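Local atomic coordinates of odorant binding protein OBP69a (Ceratitis capitata, PDB entry 6HHE), a protein that probably binds small hydrophobic odorants or pheromones in the medfly, as a secreted carrier of the all-helical PBP/GOBP family of insect odorant-binding proteins. Residues A[112-115]-A[116-120]; A[78-81]-A[82-86]; A[37-41]-A[42-46]. One frame throughout, in Å; residues are numbered along the deposited sequence.

Contact 1. Residues A[112-115]-A[116-120]; sequences PVIL and KLLFT. With SO4 (sulfate ion), chain B.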
ATOM      1  N   PRO A 112       4.140 -10.275   6.245  1.00 19.40           N
ATOM      2  CA  PRO A 112       5.283  -9.950   5.408  1.00 20.17           C
ATOM      3  C   PRO A 112       5.334 -10.694   4.101  1.00 20.00           C
ATOM      4  O   PRO A 112       5.867 -10.159   3.127  1.00 21.04           O
ATOM      5  CB  PRO A 112       6.494 -10.292   6.304  1.00 23.49           C
ATOM      6  CG  PRO A 112       5.986 -11.121   7.366  1.00 20.30           C
ATOM      7  CD  PRO A 112       4.513 -10.747   7.578  1.00 22.19           C
ATOM      8  N   VAL A 113       4.845 -11.936   4.045  1.00 17.85           N
ATOM      9  CA  VAL A 113       4.870 -12.670   2.789  1.00 17.30           C
ATOM     10  C   VAL A 113       4.077 -11.920   1.752  1.00 18.23           C
ATOM     11  O   VAL A 113       4.561 -11.635   0.656  1.00 18.89           O
ATOM     12  CB  VAL A 113       4.317 -14.085   2.988  1.00 18.98           C
ATOM     13  CG1 VAL A 113       4.031 -14.752   1.662  1.00 22.81           C
ATOM     14  CG2 VAL A 113       5.412 -14.916   3.758  1.00 20.99           C
ATOM     15  N   ILE A 114       2.808 -11.621   2.074  1.00 16.25           N
ATOM     16  CA  ILE A 114       1.982 -10.950   1.094  1.00 17.11           C
ATOM     17  C   ILE A 114       2.523  -9.563   0.767  1.00 17.63           C
ATOM     18  O   ILE A 114       2.504  -9.146  -0.402  1.00 18.20           O
ATOM     19  CB  ILE A 114       0.536 -10.920   1.629  1.00 15.44           C
ATOM     20  CG1 ILE A 114      -0.030 -12.305   1.729  1.00 17.16           C
ATOM     21  CG2 ILE A 114      -0.351 -10.035   0.726  1.00 18.74           C
ATOM     22  CD1 ILE A 114      -0.146 -13.123   0.375  1.00 17.55           C
ATOM     23  N   LEU A 115       2.971  -8.796   1.773  1.00 17.12           N
ATOM     24  CA  LEU A 115       3.384  -7.437   1.465  1.00 16.82           C
ATOM     25  C   LEU A 115       4.678  -7.433   0.645  1.00 20.59           C
ATOM     26  O   LEU A 115       4.859  -6.568  -0.222  1.00 19.45           O
ATOM     27  CB  LEU A 115       3.523  -6.601   2.742  1.00 18.31           C
ATOM     28  CG  LEU A 115       2.192  -5.916   3.111  1.00 18.39           C
ATOM     29  CD1 LEU A 115       1.947  -4.697   2.174  1.00 21.23           C
ATOM     30  CD2 LEU A 115       0.986  -6.835   3.149  1.00 17.99           C
ATOM     31  N   LYS A 116       5.577  -8.401   0.870  1.00 19.63           N
ATOM     32  CA  LYS A 116       6.780  -8.455   0.015  1.00 18.48           C
ATOM     33  C   LYS A 116       6.415  -8.741  -1.439  1.00 22.96           C
ATOM     34  O   LYS A 116       6.967  -8.118  -2.356  1.00 23.04           O
ATOM     35  CB  LYS A 116       7.746  -9.508   0.548  1.00 20.33           C
ATOM     36  CG  LYS A 116       8.468  -9.058   1.820  1.00 28.50           C
ATOM     37  CD  LYS A 116       9.287 -10.213   2.399  1.00 37.86           C
ATOM     38  CE  LYS A 116      10.200  -9.729   3.520  1.00 45.90           C
ATOM     39  NZ  LYS A 116      11.130 -10.809   3.998  1.00 45.47           N
ATOM     40  N   LEU A 117       5.489  -9.682  -1.691  1.00 20.12           N
ATOM     41  CA  LEU A 117       5.058  -9.899  -3.070  1.00 22.42           C
ATOM     42  C   LEU A 117       4.366  -8.673  -3.650  1.00 25.12           C
ATOM     43  O   LEU A 117       4.608  -8.324  -4.807  1.00 25.59           O
ATOM     44  CB  LEU A 117       4.134 -11.118  -3.163  1.00 22.07           C
ATOM     45  CG  LEU A 117       4.903 -12.363  -2.818  1.00 22.46           C
ATOM     46  CD1 LEU A 117       3.945 -13.505  -2.556  1.00 24.26           C
ATOM     47  CD2 LEU A 117       5.875 -12.677  -3.953  1.00 30.33           C
ATOM     48  N   LEU A 118       3.533  -7.971  -2.863  1.00 21.64           N
ATOM     49  CA  LEU A 118       2.871  -6.796  -3.417  1.00 22.30           C
ATOM     50  C   LEU A 118       3.894  -5.720  -3.748  1.00 22.95           C
ATOM     51  O   LEU A 118       3.765  -5.018  -4.750  1.00 23.76           O
ATOM     52  CB  LEU A 118       1.824  -6.259  -2.438  1.00 22.81           C
ATOM     53  CG  LEU A 118       0.530  -7.054  -2.298  1.00 26.54           C
ATOM     54  CD1 LEU A 118      -0.251  -6.595  -1.069  1.00 27.40           C
ATOM     55  CD2 LEU A 118      -0.346  -6.946  -3.550  1.00 31.43           C
ATOM     56  N   PHE A 119       4.933  -5.584  -2.934  1.00 20.65           N
ATOM     57  CA  PHE A 119       5.936  -4.570  -3.218  1.00 23.49           C
ATOM     58  C   PHE A 119       6.677  -4.874  -4.505  1.00 24.82           C
ATOM     59  O   PHE A 119       7.063  -3.937  -5.224  1.00 28.96           O
ATOM     60  CB  PHE A 119       6.919  -4.426  -2.068  1.00 25.00           C
ATOM     61  CG  PHE A 119       6.666  -3.226  -1.241  1.00 31.45           C
ATOM     62  CD1 PHE A 119       5.642  -3.216  -0.316  1.00 34.07           C
ATOM     63  CD2 PHE A 119       7.399  -2.095  -1.434  1.00 34.48           C
ATOM     64  CE1 PHE A 119       5.390  -2.083   0.437  1.00 34.34           C
ATOM     65  CE2 PHE A 119       7.172  -0.948  -0.686  1.00 35.36           C
ATOM     66  CZ  PHE A 119       6.160  -0.949   0.240  1.00 37.56           C
ATOM     67  N   THR A 120       6.887  -6.136  -4.841  0.52 24.01           N
ATOM     68  CA  THR A 120       7.519  -6.373  -6.127  0.52 23.87           C
ATOM     69  C   THR A 120       6.548  -6.020  -7.252  0.52 26.79           C
ATOM     70  O   THR A 120       6.960  -5.476  -8.287  0.52 35.19           O
ATOM     71  CB  THR A 120       8.024  -7.813  -6.229  0.52 28.31           C
ATOM     72  OG1 THR A 120       8.593  -8.233  -4.979  0.52 34.07           O
ATOM     73  CG2 THR A 120       9.142  -7.858  -7.234  0.52 31.40           C
TER
HETATM   74  S   SO4 B 201      12.614  -8.512   6.092  1.00 34.71           S
HETATM   75  O1  SO4 B 201      13.580  -7.576   6.698  1.00 37.61           O
HETATM   76  O2  SO4 B 201      11.936  -9.085   7.214  1.00 31.26           O
HETATM   77  O3  SO4 B 201      11.699  -7.713   5.258  1.00 40.42           O
HETATM   78  O4  SO4 B 201      13.275  -9.436   5.163  1.00 28.94           O
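Helix 112-121, the last helix of this PBP/GOBP fold, brings Ile-114 against Leu-118 and the start of Lys-116 against Pro-112, each pair one turn apart. Pro-112 suits the first turn, where its ring nitrogen has no N-H to give and none is called for; its carbonyl accepts the backbone N-H of Lys-116, and the same i to i+4 pattern runs on to Phe-119. Ile-114 offers its CG2 branch, set anti to the backbone N, and Leu-118 CD1 meets it at 3.9 Å, the two side chains meeting at a slant. Leu-118 is held over the preceding turn because its CG stands anti to its own carbonyl carbon (chi1 -74°), which lays CG 3.4 Å from Ile-114 O. Ile-114 also borders the pocket holding 2-(2-methoxyethoxy)ethanol, and its backbone N is bonded to Asn-111 OD1. Leu-115, buried, faces helix 96-110 and packs on Tyr-107 and Ile-108, and Phe-119 joins it there, with Leu-115 O lying in the plane of its ring, at the edge. Lys-116 works differently: its methylenes pass Pro-112 O, and the extended chain carries the ammonium out to a sulfate ion, probably from the crystallisation liquor, where Lys-116 NZ donates to sulfate O4 over 2.8 Å.

Contact 2. Residues A[78-81]-A[82-86]; sequences VPIV and EELHT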
ATOM      1  N   VAL A  78      -9.874 -14.129   1.477  1.00 19.81           N
ATOM      2  CA  VAL A  78     -10.605 -13.567   2.614  1.00 22.70           C
ATOM      3  C   VAL A  78      -9.799 -13.583   3.903  1.00 20.42           C
ATOM      4  O   VAL A  78      -9.694 -12.523   4.552  1.00 20.99           O
ATOM      5  CB  VAL A  78     -11.968 -14.276   2.755  1.00 23.40           C
ATOM      6  CG1 VAL A  78     -12.537 -14.017   4.146  1.00 24.26           C
ATOM      7  CG2 VAL A  78     -12.885 -13.778   1.705  1.00 26.94           C
ATOM      8  N   PRO A  79      -9.194 -14.699   4.323  1.00 22.82           N
ATOM      9  CA  PRO A  79      -8.509 -14.694   5.620  1.00 22.02           C
ATOM     10  C   PRO A  79      -7.384 -13.680   5.668  1.00 19.40           C
ATOM     11  O   PRO A  79      -7.195 -12.998   6.679  1.00 21.76           O
ATOM     12  CB  PRO A  79      -7.966 -16.117   5.756  1.00 27.29           C
ATOM     13  CG  PRO A  79      -8.896 -16.927   4.925  1.00 31.60           C
ATOM     14  CD  PRO A  79      -9.398 -16.067   3.840  1.00 24.72           C
ATOM     15  N   ILE A  80      -6.670 -13.519   4.560  1.00 19.37           N
ATOM     16  CA  ILE A  80      -5.545 -12.581   4.556  1.00 18.33           C
ATOM     17  C   ILE A  80      -6.030 -11.148   4.660  1.00 18.05           C
ATOM     18  O   ILE A  80      -5.492 -10.339   5.441  1.00 17.69           O
ATOM     19  CB  ILE A  80      -4.710 -12.805   3.292  1.00 21.02           C
ATOM     20  CG1 ILE A  80      -3.847 -14.071   3.444  1.00 25.92           C
ATOM     21  CG2 ILE A  80      -3.856 -11.554   2.921  1.00 20.60           C
ATOM     22  CD1 ILE A  80      -3.504 -14.655   2.060  1.00 26.08           C
ATOM     23  N   VAL A  81      -7.058 -10.798   3.876  1.00 17.79           N
ATOM     24  CA  VAL A  81      -7.581  -9.439   3.940  1.00 17.68           C
ATOM     25  C   VAL A  81      -8.207  -9.150   5.284  1.00 19.14           C
ATOM     26  O   VAL A  81      -7.985  -8.079   5.862  1.00 20.24           O
ATOM     27  CB  VAL A  81      -8.574  -9.223   2.799  1.00 20.39           C
ATOM     28  CG1 VAL A  81      -9.304  -7.909   2.982  1.00 25.88           C
ATOM     29  CG2 VAL A  81      -7.898  -9.308   1.463  1.00 23.84           C
ATOM     30  N   GLU A  82      -9.006 -10.086   5.808  0.76 19.72           N
ATOM     31  CA  GLU A  82      -9.612  -9.860   7.117  0.76 20.28           C
ATOM     32  C   GLU A  82      -8.567  -9.608   8.179  0.76 21.74           C
ATOM     33  O   GLU A  82      -8.745  -8.727   9.017  0.76 23.53           O
ATOM     34  CB  GLU A  82     -10.479 -11.038   7.516  0.76 23.57           C
ATOM     35  CG  GLU A  82     -11.638 -11.213   6.672  0.76 34.37           C
ATOM     36  CD  GLU A  82     -12.600 -12.152   7.276  0.76 40.13           C
ATOM     37  OE1 GLU A  82     -12.300 -12.882   8.240  0.76 39.15           O
ATOM     38  OE2 GLU A  82     -13.694 -12.126   6.757  0.76 33.35           O
ATOM     39  N   GLU A  83      -7.480 -10.371   8.164  1.00 19.89           N
ATOM     40  CA  GLU A  83      -6.479 -10.196   9.207  1.00 19.71           C
ATOM     41  C   GLU A  83      -5.806  -8.834   9.104  1.00 21.35           C
ATOM     42  O   GLU A  83      -5.576  -8.164  10.131  1.00 21.49           O
ATOM     43  CB  GLU A  83      -5.470 -11.335   9.155  1.00 21.67           C
ATOM     44  CG  GLU A  83      -4.347 -11.119  10.138  1.00 26.00           C
ATOM     45  CD  GLU A  83      -3.204 -12.090  10.040  1.00 29.59           C
ATOM     46  OE1 GLU A  83      -2.683 -12.328   8.956  1.00 29.63           O
ATOM     47  OE2 GLU A  83      -2.788 -12.616  11.114  1.00 39.46           O
ATOM     48  N   LEU A  84      -5.484  -8.385   7.888  1.00 18.94           N
ATOM     49  CA  LEU A  84      -4.860  -7.064   7.737  1.00 17.27           C
ATOM     50  C   LEU A  84      -5.796  -5.948   8.152  1.00 22.23           C
ATOM     51  O   LEU A  84      -5.393  -5.012   8.868  1.00 22.31           O
ATOM     52  CB  LEU A  84      -4.400  -6.863   6.297  1.00 19.11           C
ATOM     53  CG  LEU A  84      -3.260  -7.760   5.842  1.00 18.99           C
ATOM     54  CD1 LEU A  84      -3.095  -7.684   4.362  1.00 22.23           C
ATOM     55  CD2 LEU A  84      -1.953  -7.313   6.503  1.00 20.75           C
ATOM     56  N   HIS A  85      -7.066  -6.067   7.787  1.00 19.59           N
ATOM     57  CA  HIS A  85      -8.048  -5.064   8.135  1.00 20.28           C
ATOM     58  C   HIS A  85      -8.264  -4.997   9.639  1.00 22.06           C
ATOM     59  O   HIS A  85      -8.240  -3.910  10.238  1.00 23.78           O
ATOM     60  CB  HIS A  85      -9.366  -5.410   7.426  1.00 19.43           C
ATOM     61  CG  HIS A  85     -10.485  -4.562   7.897  1.00 20.30           C
ATOM     62  ND1 HIS A  85     -10.602  -3.235   7.548  1.00 25.32           N
ATOM     63  CD2 HIS A  85     -11.477  -4.817   8.782  1.00 23.06           C
ATOM     64  CE1 HIS A  85     -11.646  -2.713   8.171  1.00 30.24           C
ATOM     65  NE2 HIS A  85     -12.194  -3.651   8.922  1.00 29.80           N
ATOM     66  N   THR A  86      -8.427  -6.153  10.277  1.00 21.64           N
ATOM     67  CA  THR A  86      -8.744  -6.118  11.714  1.00 22.08           C
ATOM     68  C   THR A  86      -7.516  -5.753  12.529  1.00 25.49           C
ATOM     69  O   THR A  86      -7.639  -5.046  13.548  1.00 28.09           O
ATOM     70  CB  THR A  86      -9.322  -7.460  12.167  1.00 27.99           C
ATOM     71  OG1 THR A  86      -8.360  -8.503  12.016  1.00 32.68           O
ATOM     72  CG2 THR A  86     -10.581  -7.799  11.427  1.00 20.05           C
TER
HETATM   73  O   HOH W   1      -2.975 -11.250   6.559  1.00 18.55           O
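Glu-82 lies alongside Val-78 one turn earlier in helix 78-88, both side chains pointing the same way. Its CG is anti to its carbonyl carbon (chi1 -66°) and the chain beyond is extended, so the aliphatic part runs past Val-78 O; in the modelled conformer Glu-82 OE2 comes to 3.4 Å from Val-78 CG1. The backbone N of Glu-82 donates to Val-78 O in a nearly straight bond, 172° at the hydrogen. Glu-83 follows, its CB resting 3.4 Å from Pro-79 O while its carboxylate turns toward the pocket of 2-(2-methoxyethoxy)ethanol. A water ties that carboxylate to the previous turn, giving one hydrogen to Glu-83 OE1 at 2.6 Å and the other to Ile-80 O at 2.9 Å. Ile-80 O thus has two donors, since Leu-84 N also bonds to it. Leu-84 sits beside Ile-80, its CD1 4.2 Å from Ile-80 CG2, and its branched, buried chain suits the packing on Tyr-107 and Thr-110 of helix 96-110. His-85 N bonds to Val-81 O and its side chain touches Asp-67. Thr-86 gives both N and OG1 (3.0 Å) to Glu-82 O, from opposite faces of the carbonyl plane. The helix is therefore amphipathic: Val-81 and Leu-84 give apolar branches to the interior, while Glu-83 brings a charged, water-linked group to the pocket wall, where it probably makes that part of the lining polar.

Contact 3. Residues A[37-41]-A[42-46]; sequences KMPNN and QRLKC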
ATOM      1  N   LYS A  37      13.141  -2.288   5.161  1.00 24.78           N
ATOM      2  CA  LYS A  37      12.640  -1.137   5.912  1.00 25.91           C
ATOM      3  C   LYS A  37      12.253  -0.112   4.854  1.00 26.20           C
ATOM      4  O   LYS A  37      13.113   0.344   4.099  1.00 27.49           O
ATOM      5  CB  LYS A  37      13.686  -0.589   6.873  1.00 26.62           C
ATOM      6  CG  LYS A  37      13.271   0.643   7.650  1.00 26.89           C
ATOM      7  CD  LYS A  37      14.389   0.989   8.635  1.00 27.38           C
ATOM      8  CE  LYS A  37      13.976   2.006   9.664  1.00 41.70           C
ATOM      9  NZ  LYS A  37      13.570   3.228   9.035  1.00 40.69           N
ATOM     10  N   MET A  38      10.967   0.206   4.750  1.00 22.58           N
ATOM     11  CA  MET A  38      10.595   1.286   3.792  1.00 21.92           C
ATOM     12  C   MET A  38      11.242   2.601   4.200  1.00 21.46           C
ATOM     13  O   MET A  38      11.100   3.034   5.362  1.00 22.55           O
ATOM     14  CB  MET A  38       9.106   1.575   3.710  1.00 23.65           C
ATOM     15  CG  MET A  38       8.263   0.393   3.319  1.00 27.38           C
ATOM     16  SD  MET A  38       6.618   0.955   2.871  1.00 30.55           S
ATOM     17  CE  MET A  38       5.967   1.457   4.416  1.00 29.25           C
ATOM     18  N   PRO A  39      11.944   3.268   3.304  1.00 18.37           N
ATOM     19  CA  PRO A  39      12.544   4.547   3.681  1.00 19.18           C
ATOM     20  C   PRO A  39      11.470   5.613   3.861  1.00 20.73           C
ATOM     21  O   PRO A  39      10.439   5.651   3.152  1.00 19.96           O
ATOM     22  CB  PRO A  39      13.495   4.839   2.515  1.00 24.10           C
ATOM     23  CG  PRO A  39      12.846   4.156   1.333  1.00 21.16           C
ATOM     24  CD  PRO A  39      12.314   2.864   1.936  1.00 19.55           C
ATOM     25  N   ASN A  40      11.705   6.504   4.832  1.00 20.59           N
ATOM     26  CA  ASN A  40      10.751   7.562   5.169  1.00 20.94           C
ATOM     27  C   ASN A  40      10.874   8.743   4.215  1.00 20.36           C
ATOM     28  O   ASN A  40      11.278   9.843   4.586  1.00 26.58           O
ATOM     29  CB  ASN A  40      10.989   8.026   6.600  1.00 23.27           C
ATOM     30  CG  ASN A  40      10.220   7.200   7.587  1.00 38.14           C
ATOM     31  OD1 ASN A  40      10.652   6.124   7.964  1.00 39.74           O
ATOM     32  ND2 ASN A  40       9.058   7.694   7.999  1.00 46.90           N
ATOM     33  N   ASN A  41      10.634   8.482   2.941  1.00 19.05           N
ATOM     34  CA  ASN A  41      10.726   9.515   1.926  1.00 20.44           C
ATOM     35  C   ASN A  41       9.309   9.836   1.508  1.00 17.15           C
ATOM     36  O   ASN A  41       8.475   8.917   1.252  1.00 18.17           O
ATOM     37  CB  ASN A  41      11.572   9.052   0.735  1.00 22.52           C
ATOM     38  CG  ASN A  41      13.056   8.910   1.078  1.00 25.34           C
ATOM     39  OD1 ASN A  41      13.542   7.836   1.467  1.00 28.95           O
ATOM     40  ND2 ASN A  41      13.786  10.000   0.901  1.00 28.40           N
ATOM     41  N   GLN A  42       9.005  11.122   1.448  1.00 19.95           N
ATOM     42  CA  GLN A  42       7.635  11.524   1.156  1.00 17.27           C
ATOM     43  C   GLN A  42       7.143  11.036  -0.183  1.00 19.21           C
ATOM     44  O   GLN A  42       5.985  10.659  -0.273  1.00 19.49           O
ATOM     45  CB  GLN A  42       7.504  13.049   1.160  1.00 19.95           C
ATOM     46  CG  GLN A  42       7.861  13.672   2.516  1.00 25.47           C
ATOM     47  CD  GLN A  42       7.024  13.099   3.651  1.00 27.61           C
ATOM     48  OE1 GLN A  42       7.563  12.476   4.546  1.00 28.05           O
ATOM     49  NE2 GLN A  42       5.710  13.323   3.626  1.00 26.18           N
ATOM     50  N   ARG A  43       8.013  10.944  -1.202  1.00 19.58           N
ATOM     51  CA  ARG A  43       7.501  10.469  -2.491  1.00 18.99           C
ATOM     52  C   ARG A  43       7.062   9.010  -2.429  1.00 19.66           C
ATOM     53  O   ARG A  43       6.088   8.648  -3.076  1.00 20.12           O
ATOM     54  CB  ARG A  43       8.529  10.626  -3.603  1.00 18.36           C
ATOM     55  CG  ARG A  43       8.757  12.049  -3.974  1.00 19.84           C
ATOM     56  CD  ARG A  43      10.035  12.225  -4.785  1.00 20.77           C
ATOM     57  NE  ARG A  43      11.238  11.928  -4.027  1.00 21.75           N
ATOM     58  CZ  ARG A  43      12.171  11.051  -4.420  1.00 21.56           C
ATOM     59  NH1 ARG A  43      12.039  10.354  -5.543  1.00 29.06           N
ATOM     60  NH2 ARG A  43      13.231  10.847  -3.625  1.00 24.41           N
ATOM     61  N   LEU A  44       7.720   8.182  -1.601  1.00 17.88           N
ATOM     62  CA  LEU A  44       7.272   6.803  -1.434  1.00 18.71           C
ATOM     63  C   LEU A  44       5.956   6.762  -0.675  1.00 18.59           C
ATOM     64  O   LEU A  44       5.058   6.001  -1.042  1.00 19.08           O
ATOM     65  CB  LEU A  44       8.344   6.002  -0.757  1.00 17.77           C
ATOM     66  CG  LEU A  44       8.007   4.522  -0.511  1.00 17.80           C
ATOM     67  CD1 LEU A  44       7.692   3.787  -1.814  1.00 20.50           C
ATOM     68  CD2 LEU A  44       9.168   3.813   0.179  1.00 21.16           C
ATOM     69  N   LYS A  45       5.816   7.582   0.376  1.00 19.04           N
ATOM     70  CA  LYS A  45       4.556   7.634   1.109  1.00 18.03           C
ATOM     71  C   LYS A  45       3.423   7.998   0.161  1.00 22.18           C
ATOM     72  O   LYS A  45       2.336   7.401   0.205  1.00 21.35           O
ATOM     73  CB  LYS A  45       4.644   8.677   2.243  1.00 18.31           C
ATOM     74  CG  LYS A  45       5.786   8.447   3.220  1.00 19.58           C
ATOM     75  CD  LYS A  45       5.637   9.399   4.415  1.00 22.45           C
ATOM     76  CE  LYS A  45       6.813   9.166   5.273  1.00 24.56           C
ATOM     77  NZ  LYS A  45       6.817  10.294   6.287  1.00 26.38           N
ATOM     78  N   CYS A  46       3.660   8.970  -0.702  1.00 20.13           N
ATOM     79  CA  CYS A  46       2.593   9.408  -1.588  1.00 21.07           C
ATOM     80  C   CYS A  46       2.324   8.415  -2.701  1.00 19.82           C
ATOM     81  O   CYS A  46       1.169   8.314  -3.124  1.00 20.21           O
ATOM     82  CB  CYS A  46       2.904  10.763  -2.159  1.00 20.39           C
ATOM     83  SG  CYS A  46       2.799  12.078  -0.915  1.00 24.96           S
TER
HETATM   84  O   HOH W   2      10.212  12.326   5.151  1.00 31.72           O
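With chi1 at 180°, Leu-44 has its CG anti to the backbone N, and this turns the CD2 methyl back onto Pro-39, where CD2 lies 3.7 Å from Pro-39 CD. The two side chains cross at about a right angle, and the same methyl approaches Met-38 CB, so a branched leucine fills the corner between incoming loop and helix. Lys-45 has a different setting, CG anti to the carbonyl carbon (chi1 -56°) with the rest extended; its CG passes 3.4 Å from Asn-41 O and its ammonium is carried back to the helix start. There Lys-45 NZ donates to Gln-42 OE1 over 2.9 Å, tilted from the amide's carbonyl plane. The same OE1 takes a hydrogen from a water that also donates to Asn-40 O, joining loop to first turn. Asn-41 is at the N-cap position, though its side chain makes no capping bond; its carbonyl starts the helical pattern, Asn-41 O accepting Lys-45 N in the carbonyl plane at 3.1 Å, along with a weak bond from Leu-44 N. Before it, Asn-40 centres an inverse gamma turn, closed by a weak bond from Asn-41 N to Pro-39 O, that swings the chain into helix 42-55. Helix 96-110 flanks one side: Glu-98 forms a salt bridge with Lys-45 and a hydrogen bond with Gln-42, Phe-101 makes a cation-pi contact with Lys-45, and Cys-97 is disulfide-bonded to Cys-46. Met-38 also packs there, on Phe-101 and Ile-108, while helix 26-35 is touched by Pro-39 (on Ala-32) and Leu-44 (on Phe-29).

Along the chain contact 3 comes first, then contact 2, then contact 1, all within an all-helical fold of one chain. Contact 1 lies between the others: its centre is about 15 Å from that of contact 2 and about 16 Å from that of contact 3, whereas contacts 2 and 3 are about 24 Å apart on opposite sides of the chain's centre. Helix 112-121 touches both, through Ile-114 CD1 on Ile-80 CD1 (4.1 Å) and Phe-119 CZ near Met-38 SD (3.3 Å). Helix 96-110 packs against all three. Contacts 1 and 2 share the 2-(2-methoxyethoxy)ethanol pocket, so the last helix spans from that pocket to the loop leading into helix 42-55.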